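Local coordinates for protein taurine dioxygenase (Burkholderia ambifaria, PDB 5VN6) that probably acts as a taurine dioxygenase of the TfdA family, a metal-dependent oxygenase, here with a magnesium ion in its metal site, at residues V25-A30 / N254-W259; D147-Q152 / H234-Q239; V113-G118 / A185-V190; Q246-W251 / V269-P274. One frame throughout, in Å; residues are numbered along the deposited sequence.

In the fold
Contact 1 closes the longest loop, bringing helix 27-32 near the N terminus against strand 256-260 of the large mixed sheet. Nested inside it are contact 3, which sets the loop before strand 118-125 on strand 185-192, and contact 2, which packs helix 147-153 on helix 228-237. Contacts 2 and 3 cross along the chain and touch where Leu236 meets Val189, which brings helix 228-237 against the four-stranded sheet. Contact 4 opens after both have closed and crosses contact 1; it ties strand 246-249 to the loop after strand 264-268. Trp251 of contact 4 packs on Ala257 of contact 1, joining the small and large sheets.

Contact 1: residues V25-A30 / N254-W259; sequences VNLADA and NSVAIW
Leu27 meets Val256 and Ile258 through aliphatic branches alone, and the flat groups of the two segments lie clear of the contact. On the helix side the amide of Asn26 uses its OD1 to accept Ala28 N at 2.9 Å, the donor tilted 30° from the carbonyl plane. Asn26 is the N-cap of helix 27-32 and this is its capping bond; the short side-chain carbonyl of asparagine suits the position because it reaches back to a first-turn N-H. On the strand side the indole of Trp259 lies edge-to-face with Trp135 and also meets the ring of the magnesium ligand His266.

Leu27 and Val256 approach tip to tip, CD1 of Leu27 lying 3.7 Å from CG1 of Val256. The other branch turns to the next inward residue of the strand, with Leu27 CD2 a looser 4.4 Å from Ile258 CD1. Strand 256-260 runs between strands 49-52 and 118-125 in the large sheet of the double-stranded beta-helix, or jelly roll, on which this cupin-clan family is built. Val256 and Ile258 point from it to the helix while Ala257 points away, so branched residues occupy the helix-covered face. Val256 holds CG1 anti to its backbone N (chi1 172°), which turns that methyl to Leu27. Phe65 of helix 59-67 touches both Leu27 and Ile258, and the amide of Gln55 bonds to Leu27 N and Val25 O.

Contact 2: residues D147-Q152 / H234-Q239; sequences DHVKQQ and HYLIGQ
Two helices pack here through a small apolar cluster: Val149 of helix 147-153 meets Tyr235 and Leu236 of helix 228-237. The backbones stay well apart, with the CA atoms of Val149 and Leu236 separated by 9.2 Å, so side-chain branches span the gap. Val149 CG1 touches both partners, at 4.0 Å from Leu236 CD2 and 4.1 Å from Tyr235 CE2. Its second methyl, CG2, lies equally near that ring carbon, and the valine approaches the ring obliquely. A beta-branched residue fits because it offers two methyls close to its own helix.

Tyr235 reaches across with CG anti to its backbone N (chi1 169°). Over the centre of its ring, 3.4 Å above the plane, sits NE2 of Gln239. That same nitrogen donates a nearly straight bond (165°) to Tyr235 O, the donor lying above the carbonyl plane, so one glutamine amide bonds back to the helix backbone and also covers a face of the ring.

Around this cluster, Pro146 packs on Tyr235, strand 199-201 lends Leu201 to Leu236 and Gln239, Val189 of strand 185-192 touches Leu236, and helix 138-143 borders Gln239 through Ala141.

Contact 3: residues V113-G118 / A185-V190; sequences VAPPFG and AEHPVV
His187 reaches from strand 185-192 to Val113 and Pro115, in the loop that leads from the metal ligands His106 and Asp108 to strand 118-125. The contact therefore joins the four-stranded antiparallel sheet to a loop of the jelly-roll core, and the side chain of Pro115 lies about 7 Å from that of Asp108.

From CB, the histidine sets CG anti to its carbonyl carbon (chi1 -63°), which carries the imidazole off the strand toward the loop. The far side of the ring makes the contact. Carbon CE1 has Val113 O at its edge, in the ring plane, at 3.6 Å; the polarised C-H of an imidazole is well suited to face a carbonyl oxygen. The same CE1 lies 3.9 Å from Pro115 CD. At the tip, NE2 is 3.9 Å from Pro115 CG, so the proline packs obliquely on the ring with two of its methylenes. NE2 also forms weak hydrogen bonds to the carbonyl oxygens of Ser110 and Arg112, which tie the buried polar atom to the preceding part of the loop. His160 of the adjacent strand meets the ring edge-to-face.

Proline suits its position as a rigid apolar block, buried also against Tyr202 and Pro289. Close by, the CA atoms of Val113 and Ala185 approach to 5.5 Å, an approach suited to a small side chain: the methyl CB of Ala185 lies 4.0 Å from Val113 N.

Contact 4: residues Q246-W251 / V269-P274; sequences QVRWRW and VMDYPP
Arg248, extended in strand 246-249 (phi -124°, psi 127°), and Val269, just beyond strand 264-268, have CA atoms 9.5 Å apart, and only side chains meet between them. The arginine leaves with CG anti to its backbone N (chi1 179°) and runs extended to NE, crossing the valine at about a right angle. Val269 CG2 sits over the centre of one guanidinium face, 4.1 Å from Arg248 CZ, while its CG1 lies 3.9 Å from NH1. The valine thus gives an apolar cover to a flat cation whose polar atoms are engaged at its edge.

There, NH1 donates to a water at 3.0 Å, lying in the guanidinium plane, and the water donates to Asp271 OD2 at 2.8 Å. The charges themselves, Arg248 NH1 and Asp271 OD2, are 4.4 Å apart, too far for a salt bridge. The arginine's salt bridge runs from NE to Asp132, while Asp271 OD1 accepts Gly131 N. The second subunit adds Pro243 O to Arg248 NH2 and Cys16 N to Asp271 OD2, placing the contact at the dimer interface.

Strands 246-249 and 264-268 flank strand 133-137 in the small sheet of the double-stranded beta-helix, which also carries the metal ligand His266.

Contact 1: residues V25-A30 / N254-W259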
# COMPACT_ATOMS: atom_id res chain seq x y z
N VAL A 25 -1.45 -25.82 11.99
CA VAL A 25 -0.48 -26.40 11.07
C VAL A 25 0.92 -26.23 11.65
O VAL A 25 1.34 -25.10 11.94
CB VAL A 25 -0.54 -25.76 9.68
CG1 VAL A 25 0.70 -26.13 8.88
CG2 VAL A 25 -1.78 -26.18 8.95
N ASN A 26 1.64 -27.32 11.79
CA ASN A 26 3.04 -27.30 12.15
C ASN A 26 3.81 -27.64 10.88
O ASN A 26 3.64 -28.73 10.33
CB ASN A 26 3.36 -28.30 13.25
CG ASN A 26 4.77 -28.15 13.79
OD1 ASN A 26 5.70 -27.79 13.06
ND2 ASN A 26 4.96 -28.49 15.06
N LEU A 27 4.63 -26.69 10.40
CA LEU A 27 5.34 -26.90 9.15
C LEU A 27 6.21 -28.13 9.22
O LEU A 27 6.42 -28.80 8.20
CB LEU A 27 6.17 -25.67 8.79
CG LEU A 27 5.33 -24.48 8.32
CD1 LEU A 27 6.21 -23.35 7.82
CD2 LEU A 27 4.36 -24.94 7.23
N ALA A 28 6.71 -28.46 10.42
CA ALA A 28 7.54 -29.66 10.59
C ALA A 28 6.79 -30.91 10.15
O ALA A 28 7.40 -31.84 9.60
CB ALA A 28 7.98 -29.80 12.05
N ASP A 29 5.49 -30.97 10.42
CA ASP A 29 4.72 -32.16 10.07
C ASP A 29 4.60 -32.31 8.56
O ASP A 29 4.46 -33.44 8.07
CB ASP A 29 3.35 -32.11 10.74
CG ASP A 29 3.43 -32.15 12.26
OD1 ASP A 29 4.47 -32.60 12.81
OD2 ASP A 29 2.45 -31.76 12.91
N ALA A 30 4.64 -31.21 7.80
CA ALA A 30 4.51 -31.30 6.35
C ALA A 30 5.74 -31.89 5.69
O ALA A 30 5.69 -32.24 4.51
CB ALA A 30 4.21 -29.93 5.76
N ASN A 254 9.02 -16.19 15.29
CA ASN A 254 8.70 -17.49 14.69
C ASN A 254 7.50 -17.45 13.76
O ASN A 254 6.85 -18.48 13.53
CB ASN A 254 8.51 -18.58 15.75
CG ASN A 254 9.80 -18.96 16.41
OD1 ASN A 254 10.87 -18.85 15.80
ND2 ASN A 254 9.73 -19.43 17.65
N SER A 255 7.18 -16.28 13.21
CA SER A 255 6.21 -16.18 12.13
C SER A 255 6.89 -16.56 10.82
O SER A 255 8.10 -16.36 10.63
CB SER A 255 5.64 -14.77 12.04
OG SER A 255 4.72 -14.49 13.09
N VAL A 256 6.11 -17.12 9.89
CA VAL A 256 6.62 -17.64 8.63
C VAL A 256 5.72 -17.14 7.50
O VAL A 256 4.49 -17.09 7.65
CB VAL A 256 6.70 -19.19 8.65
CG1 VAL A 256 7.04 -19.76 7.28
CG2 VAL A 256 7.73 -19.65 9.67
N ALA A 257 6.35 -16.74 6.39
CA ALA A 257 5.67 -16.44 5.13
C ALA A 257 6.17 -17.41 4.07
O ALA A 257 7.38 -17.65 3.97
CB ALA A 257 5.91 -15.01 4.66
N ILE A 258 5.25 -17.98 3.30
CA ILE A 258 5.57 -18.79 2.13
C ILE A 258 4.90 -18.11 0.94
O ILE A 258 3.69 -17.90 0.96
CB ILE A 258 5.03 -20.23 2.25
CG1 ILE A 258 5.35 -20.85 3.62
CG2 ILE A 258 5.54 -21.08 1.09
CD1 ILE A 258 4.43 -22.02 3.99
N TRP A 259 5.68 -17.78 -0.10
CA TRP A 259 5.04 -17.11 -1.23
C TRP A 259 5.53 -17.63 -2.58
O TRP A 259 6.67 -18.11 -2.73
CB TRP A 259 5.21 -15.59 -1.18
CG TRP A 259 6.58 -15.03 -1.42
CD1 TRP A 259 7.11 -14.60 -2.61
CD2 TRP A 259 7.57 -14.75 -0.42
NE1 TRP A 259 8.39 -14.11 -2.41
CE2 TRP A 259 8.69 -14.18 -1.08
CE3 TRP A 259 7.63 -14.94 0.97
CZ2 TRP A 259 9.85 -13.80 -0.39
CZ3 TRP A 259 8.77 -14.56 1.65
CH2 TRP A 259 9.87 -14.00 0.97

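Contact 2: residues D147-Q152 / H234-Q239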
# COMPACT_ATOMS: atom_id res chain seq x y z
N ASP A 147 -8.82 -3.51 -21.76
CA ASP A 147 -8.63 -4.32 -22.96
C ASP A 147 -7.54 -3.76 -23.87
O ASP A 147 -6.73 -4.52 -24.41
CB ASP A 147 -9.94 -4.43 -23.75
CG ASP A 147 -10.96 -5.29 -23.05
OD1 ASP A 147 -10.54 -6.14 -22.24
OD2 ASP A 147 -12.17 -5.12 -23.31
N HIS A 148 -7.50 -2.44 -24.05
CA HIS A 148 -6.52 -1.89 -24.98
C HIS A 148 -5.10 -2.00 -24.43
O HIS A 148 -4.14 -2.01 -25.21
CB HIS A 148 -6.86 -0.43 -25.32
CG HIS A 148 -6.51 0.55 -24.25
ND1 HIS A 148 -7.39 0.92 -23.25
CD2 HIS A 148 -5.37 1.26 -24.03
CE1 HIS A 148 -6.80 1.79 -22.45
NE2 HIS A 148 -5.58 2.02 -22.90
N VAL A 149 -4.93 -2.08 -23.11
CA VAL A 149 -3.60 -2.30 -22.56
C VAL A 149 -3.18 -3.75 -22.76
O VAL A 149 -2.02 -4.04 -23.05
CB VAL A 149 -3.53 -1.91 -21.07
CG1 VAL A 149 -2.09 -2.18 -20.50
CG2 VAL A 149 -3.91 -0.44 -20.87
N LYS A 150 -4.13 -4.68 -22.60
CA LYS A 150 -3.80 -6.08 -22.80
C LYS A 150 -3.38 -6.34 -24.24
O LYS A 150 -2.39 -7.04 -24.49
CB LYS A 150 -5.01 -6.96 -22.43
CG LYS A 150 -5.29 -7.03 -20.93
CD LYS A 150 -6.51 -7.91 -20.67
CE LYS A 150 -6.82 -8.00 -19.19
NZ LYS A 150 -8.06 -8.77 -18.89
N GLN A 151 -4.11 -5.78 -25.20
CA GLN A 151 -3.72 -5.90 -26.60
C GLN A 151 -2.34 -5.29 -26.85
O GLN A 151 -1.50 -5.89 -27.52
CB GLN A 151 -4.77 -5.23 -27.49
CG GLN A 151 -6.14 -5.87 -27.42
CD GLN A 151 -7.24 -4.98 -27.97
OE1 GLN A 151 -7.02 -4.23 -28.92
NE2 GLN A 151 -8.43 -5.07 -27.38
N GLN A 152 -2.10 -4.11 -26.28
CA GLN A 152 -0.84 -3.40 -26.49
C GLN A 152 0.36 -4.16 -25.92
O GLN A 152 1.45 -4.11 -26.49
CB GLN A 152 -0.94 -2.01 -25.85
CG GLN A 152 0.35 -1.19 -25.83
CD GLN A 152 0.53 -0.25 -27.01
OE1 GLN A 152 0.18 -0.57 -28.14
NE2 GLN A 152 1.07 0.94 -26.74
N HIS A 234 5.87 2.54 -16.76
CA HIS A 234 5.53 3.12 -15.46
C HIS A 234 4.10 2.78 -15.05
O HIS A 234 3.85 2.46 -13.89
CB HIS A 234 5.74 4.64 -15.50
CG HIS A 234 7.17 5.02 -15.64
ND1 HIS A 234 7.59 6.28 -16.01
CD2 HIS A 234 8.30 4.28 -15.49
CE1 HIS A 234 8.91 6.31 -16.06
NE2 HIS A 234 9.37 5.11 -15.74
N TYR A 235 3.17 2.82 -16.01
CA TYR A 235 1.79 2.47 -15.72
C TYR A 235 1.67 1.02 -15.26
O TYR A 235 0.94 0.72 -14.32
CB TYR A 235 0.93 2.73 -16.96
CG TYR A 235 -0.47 2.17 -16.87
CD1 TYR A 235 -1.52 2.91 -16.32
CD2 TYR A 235 -0.74 0.89 -17.36
CE1 TYR A 235 -2.82 2.37 -16.26
CE2 TYR A 235 -2.01 0.36 -17.30
CZ TYR A 235 -3.04 1.11 -16.76
OH TYR A 235 -4.28 0.54 -16.70
N LEU A 236 2.40 0.12 -15.93
CA LEU A 236 2.37 -1.30 -15.57
C LEU A 236 2.98 -1.55 -14.19
O LEU A 236 2.35 -2.17 -13.33
CB LEU A 236 3.09 -2.11 -16.65
CG LEU A 236 2.40 -2.13 -18.01
CD1 LEU A 236 3.14 -2.97 -19.11
CD2 LEU A 236 0.91 -2.59 -17.86
N ILE A 237 4.22 -1.08 -13.95
CA ILE A 237 4.84 -1.37 -12.66
C ILE A 237 4.07 -0.72 -11.52
O ILE A 237 4.08 -1.23 -10.39
CB ILE A 237 6.32 -0.93 -12.59
CG1 ILE A 237 6.42 0.59 -12.55
CG2 ILE A 237 7.20 -1.64 -13.66
CD1 ILE A 237 7.75 1.10 -12.01
N GLY A 238 3.40 0.41 -11.78
CA GLY A 238 2.59 1.04 -10.74
C GLY A 238 1.33 0.27 -10.38
O GLY A 238 0.64 0.67 -9.43
N GLN A 239 0.96 -0.75 -11.16
CA GLN A 239 -0.21 -1.54 -10.80
C GLN A 239 -0.01 -2.24 -9.47
O GLN A 239 -0.97 -2.48 -8.74
CB GLN A 239 -0.53 -2.56 -11.93
CG GLN A 239 -0.89 -1.93 -13.31
CD GLN A 239 -2.13 -0.99 -13.25
OE1 GLN A 239 -3.24 -1.41 -12.89
NE2 GLN A 239 -1.92 0.29 -13.59

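Contact 3: residues V113-G118 / A185-V190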
# COMPACT_ATOMS: atom_id res chain seq x y z
N VAL A 113 18.09 -14.95 -15.31
CA VAL A 113 17.53 -15.73 -16.41
C VAL A 113 16.42 -16.64 -15.91
O VAL A 113 15.39 -16.82 -16.58
CB VAL A 113 18.66 -16.53 -17.09
CG1 VAL A 113 18.10 -17.49 -18.11
CG2 VAL A 113 19.65 -15.57 -17.74
N ALA A 114 16.60 -17.24 -14.74
CA ALA A 114 15.61 -18.12 -14.13
C ALA A 114 15.35 -17.60 -12.73
O ALA A 114 16.02 -18.00 -11.77
CB ALA A 114 16.09 -19.58 -14.12
N PRO A 115 14.37 -16.70 -12.57
CA PRO A 115 14.08 -16.17 -11.25
C PRO A 115 13.51 -17.24 -10.35
O PRO A 115 12.88 -18.21 -10.83
CB PRO A 115 13.04 -15.06 -11.53
CG PRO A 115 13.27 -14.68 -12.96
CD PRO A 115 13.73 -15.93 -13.65
N PRO A 116 13.68 -17.11 -9.03
CA PRO A 116 13.23 -18.16 -8.10
C PRO A 116 11.73 -18.38 -8.11
O PRO A 116 10.93 -17.47 -8.36
CB PRO A 116 13.70 -17.65 -6.73
CG PRO A 116 13.99 -16.19 -6.92
CD PRO A 116 14.42 -16.04 -8.34
N PHE A 117 11.36 -19.62 -7.77
CA PHE A 117 9.97 -20.05 -7.64
C PHE A 117 9.29 -19.33 -6.49
O PHE A 117 8.12 -18.91 -6.60
CB PHE A 117 10.02 -21.58 -7.43
CG PHE A 117 8.77 -22.22 -6.84
CD1 PHE A 117 8.00 -23.08 -7.62
CD2 PHE A 117 8.45 -22.08 -5.49
CE1 PHE A 117 6.89 -23.72 -7.09
CE2 PHE A 117 7.34 -22.72 -4.95
CZ PHE A 117 6.56 -23.55 -5.75
N GLY A 118 10.00 -19.16 -5.38
CA GLY A 118 9.41 -18.62 -4.18
C GLY A 118 10.36 -18.81 -3.02
O GLY A 118 11.54 -19.13 -3.21
N ALA A 185 18.36 -9.51 -17.88
CA ALA A 185 17.54 -10.60 -18.38
C ALA A 185 16.28 -10.07 -19.05
O ALA A 185 15.56 -9.24 -18.48
CB ALA A 185 17.18 -11.56 -17.24
N GLU A 186 16.00 -10.56 -20.25
CA GLU A 186 14.76 -10.25 -20.93
C GLU A 186 13.71 -11.28 -20.54
O GLU A 186 13.99 -12.49 -20.54
CB GLU A 186 14.95 -10.25 -22.45
CG GLU A 186 13.66 -10.01 -23.21
CD GLU A 186 13.89 -9.78 -24.70
OE1 GLU A 186 14.56 -8.79 -25.06
OE2 GLU A 186 13.43 -10.62 -25.50
N HIS A 187 12.51 -10.81 -20.23
CA HIS A 187 11.38 -11.63 -19.84
C HIS A 187 10.12 -11.15 -20.55
O HIS A 187 10.00 -9.95 -20.83
CB HIS A 187 11.13 -11.58 -18.32
CG HIS A 187 12.27 -12.12 -17.52
ND1 HIS A 187 12.69 -13.43 -17.62
CD2 HIS A 187 13.08 -11.54 -16.61
CE1 HIS A 187 13.71 -13.63 -16.81
NE2 HIS A 187 13.96 -12.50 -16.17
N PRO A 188 9.17 -12.04 -20.81
CA PRO A 188 7.87 -11.58 -21.30
C PRO A 188 7.25 -10.62 -20.30
O PRO A 188 7.32 -10.83 -19.09
CB PRO A 188 7.05 -12.87 -21.42
CG PRO A 188 7.70 -13.82 -20.45
CD PRO A 188 9.17 -13.48 -20.51
N VAL A 189 6.62 -9.57 -20.83
CA VAL A 189 5.88 -8.62 -19.99
C VAL A 189 4.63 -9.28 -19.43
O VAL A 189 4.23 -9.03 -18.28
CB VAL A 189 5.54 -7.36 -20.80
CG1 VAL A 189 4.50 -6.50 -20.08
CG2 VAL A 189 6.82 -6.55 -21.08
N VAL A 190 4.00 -10.15 -20.22
CA VAL A 190 2.86 -10.95 -19.78
C VAL A 190 3.39 -12.36 -19.61
O VAL A 190 3.70 -13.03 -20.61
CB VAL A 190 1.71 -10.91 -20.79
CG1 VAL A 190 0.52 -11.72 -20.29
CG2 VAL A 190 1.33 -9.48 -21.10

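Contact 4: residues Q246-W251 / V269-P274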
# COMPACT_ATOMS: atom_id res chain seq x y z
N GLN A 246 -3.33 -6.01 -2.69
CA GLN A 246 -2.26 -6.07 -1.70
C GLN A 246 -2.72 -6.77 -0.43
O GLN A 246 -3.90 -6.78 -0.07
CB GLN A 246 -1.75 -4.66 -1.35
CG GLN A 246 -1.00 -3.97 -2.48
CD GLN A 246 -0.67 -2.53 -2.12
OE1 GLN A 246 -1.05 -2.05 -1.06
NE2 GLN A 246 -0.01 -1.82 -3.01
N VAL A 247 -1.73 -7.31 0.29
CA VAL A 247 -1.90 -7.73 1.67
C VAL A 247 -0.68 -7.23 2.43
O VAL A 247 0.41 -7.11 1.88
CB VAL A 247 -2.08 -9.26 1.81
CG1 VAL A 247 -0.84 -10.06 1.27
CG2 VAL A 247 -2.36 -9.64 3.24
N ARG A 248 -0.89 -6.91 3.71
CA ARG A 248 0.17 -6.41 4.59
C ARG A 248 0.26 -7.29 5.81
O ARG A 248 -0.74 -7.53 6.48
CB ARG A 248 -0.09 -4.95 5.01
CG ARG A 248 1.00 -4.40 5.94
CD ARG A 248 1.19 -2.90 5.77
NE ARG A 248 2.16 -2.35 6.71
CZ ARG A 248 2.73 -1.15 6.59
NH1 ARG A 248 3.61 -0.73 7.49
NH2 ARG A 248 2.43 -0.37 5.56
N TRP A 249 1.46 -7.79 6.10
CA TRP A 249 1.67 -8.77 7.16
C TRP A 249 2.57 -8.17 8.22
O TRP A 249 3.58 -7.55 7.90
CB TRP A 249 2.28 -10.05 6.59
CG TRP A 249 2.66 -11.10 7.59
CD1 TRP A 249 3.93 -11.49 7.94
CD2 TRP A 249 1.77 -11.95 8.33
NE1 TRP A 249 3.88 -12.50 8.86
CE2 TRP A 249 2.57 -12.80 9.13
CE3 TRP A 249 0.37 -12.05 8.42
CZ2 TRP A 249 2.03 -13.77 9.98
CZ3 TRP A 249 -0.17 -13.01 9.29
CH2 TRP A 249 0.66 -13.86 10.04
N ARG A 250 2.18 -8.35 9.48
CA ARG A 250 2.96 -7.89 10.62
C ARG A 250 3.67 -9.07 11.25
O ARG A 250 3.02 -10.07 11.59
CB ARG A 250 2.08 -7.20 11.66
CG ARG A 250 2.90 -6.65 12.80
CD ARG A 250 2.05 -5.77 13.70
NE ARG A 250 2.80 -5.37 14.87
CZ ARG A 250 2.33 -4.58 15.83
NH1 ARG A 250 1.09 -4.10 15.76
NH2 ARG A 250 3.11 -4.27 16.86
N TRP A 251 4.98 -8.96 11.39
CA TRP A 251 5.80 -10.08 11.87
C TRP A 251 5.76 -10.21 13.39
O TRP A 251 5.69 -9.21 14.12
CB TRP A 251 7.25 -9.92 11.42
CG TRP A 251 7.40 -9.99 9.94
CD1 TRP A 251 7.46 -8.95 9.05
CD2 TRP A 251 7.47 -11.20 9.16
NE1 TRP A 251 7.57 -9.44 7.76
CE2 TRP A 251 7.58 -10.81 7.80
CE3 TRP A 251 7.46 -12.56 9.48
CZ2 TRP A 251 7.70 -11.75 6.77
CZ3 TRP A 251 7.55 -13.48 8.45
CH2 TRP A 251 7.67 -13.07 7.11
N VAL A 269 8.67 -3.18 4.14
CA VAL A 269 8.49 -1.79 4.56
C VAL A 269 9.63 -1.34 5.46
O VAL A 269 9.96 -1.99 6.46
CB VAL A 269 7.13 -1.61 5.25
CG1 VAL A 269 6.90 -0.15 5.53
CG2 VAL A 269 6.00 -2.15 4.36
N MET A 270 10.20 -0.19 5.14
CA MET A 270 11.34 0.28 5.90
C MET A 270 10.95 1.50 6.74
O MET A 270 11.52 2.58 6.57
CB MET A 270 12.50 0.63 4.97
CG MET A 270 13.85 0.24 5.51
SD MET A 270 14.10 -1.51 5.22
CE MET A 270 14.15 -1.53 3.43
N ASP A 271 9.97 1.33 7.63
CA ASP A 271 9.52 2.40 8.51
C ASP A 271 10.28 2.46 9.82
O ASP A 271 10.02 3.37 10.62
CB ASP A 271 8.02 2.24 8.82
CG ASP A 271 7.69 0.89 9.46
OD1 ASP A 271 8.44 -0.08 9.22
OD2 ASP A 271 6.67 0.79 10.19
N TYR A 272 11.30 1.52 10.05
CA TYR A 272 11.87 1.42 11.38
C TYR A 272 13.25 2.07 11.46
O TYR A 272 14.00 2.08 10.48
CB TYR A 272 11.97 -0.04 11.85
CG TYR A 272 12.60 -1.03 10.88
CD1 TYR A 272 13.94 -1.38 11.00
CD2 TYR A 272 11.86 -1.64 9.88
CE1 TYR A 272 14.53 -2.30 10.13
CE2 TYR A 272 12.44 -2.56 9.00
CZ TYR A 272 13.77 -2.88 9.14
OH TYR A 272 14.36 -3.79 8.29
N PRO A 273 13.56 2.62 12.63
CA PRO A 273 14.91 3.13 12.91
C PRO A 273 15.91 2.00 13.00
O PRO A 273 15.53 0.82 12.98
CB PRO A 273 14.74 3.84 14.26
CG PRO A 273 13.27 4.06 14.43
CD PRO A 273 12.63 2.90 13.74
N PRO A 274 17.21 2.30 13.10
CA PRO A 274 18.22 1.23 13.23
C PRO A 274 17.91 0.33 14.41
O PRO A 274 17.80 0.78 15.55
CB PRO A 274 19.53 2.00 13.44
CG PRO A 274 19.29 3.33 12.84
CD PRO A 274 17.84 3.64 13.05
O HOH W 1 5.40 -1.70 9.67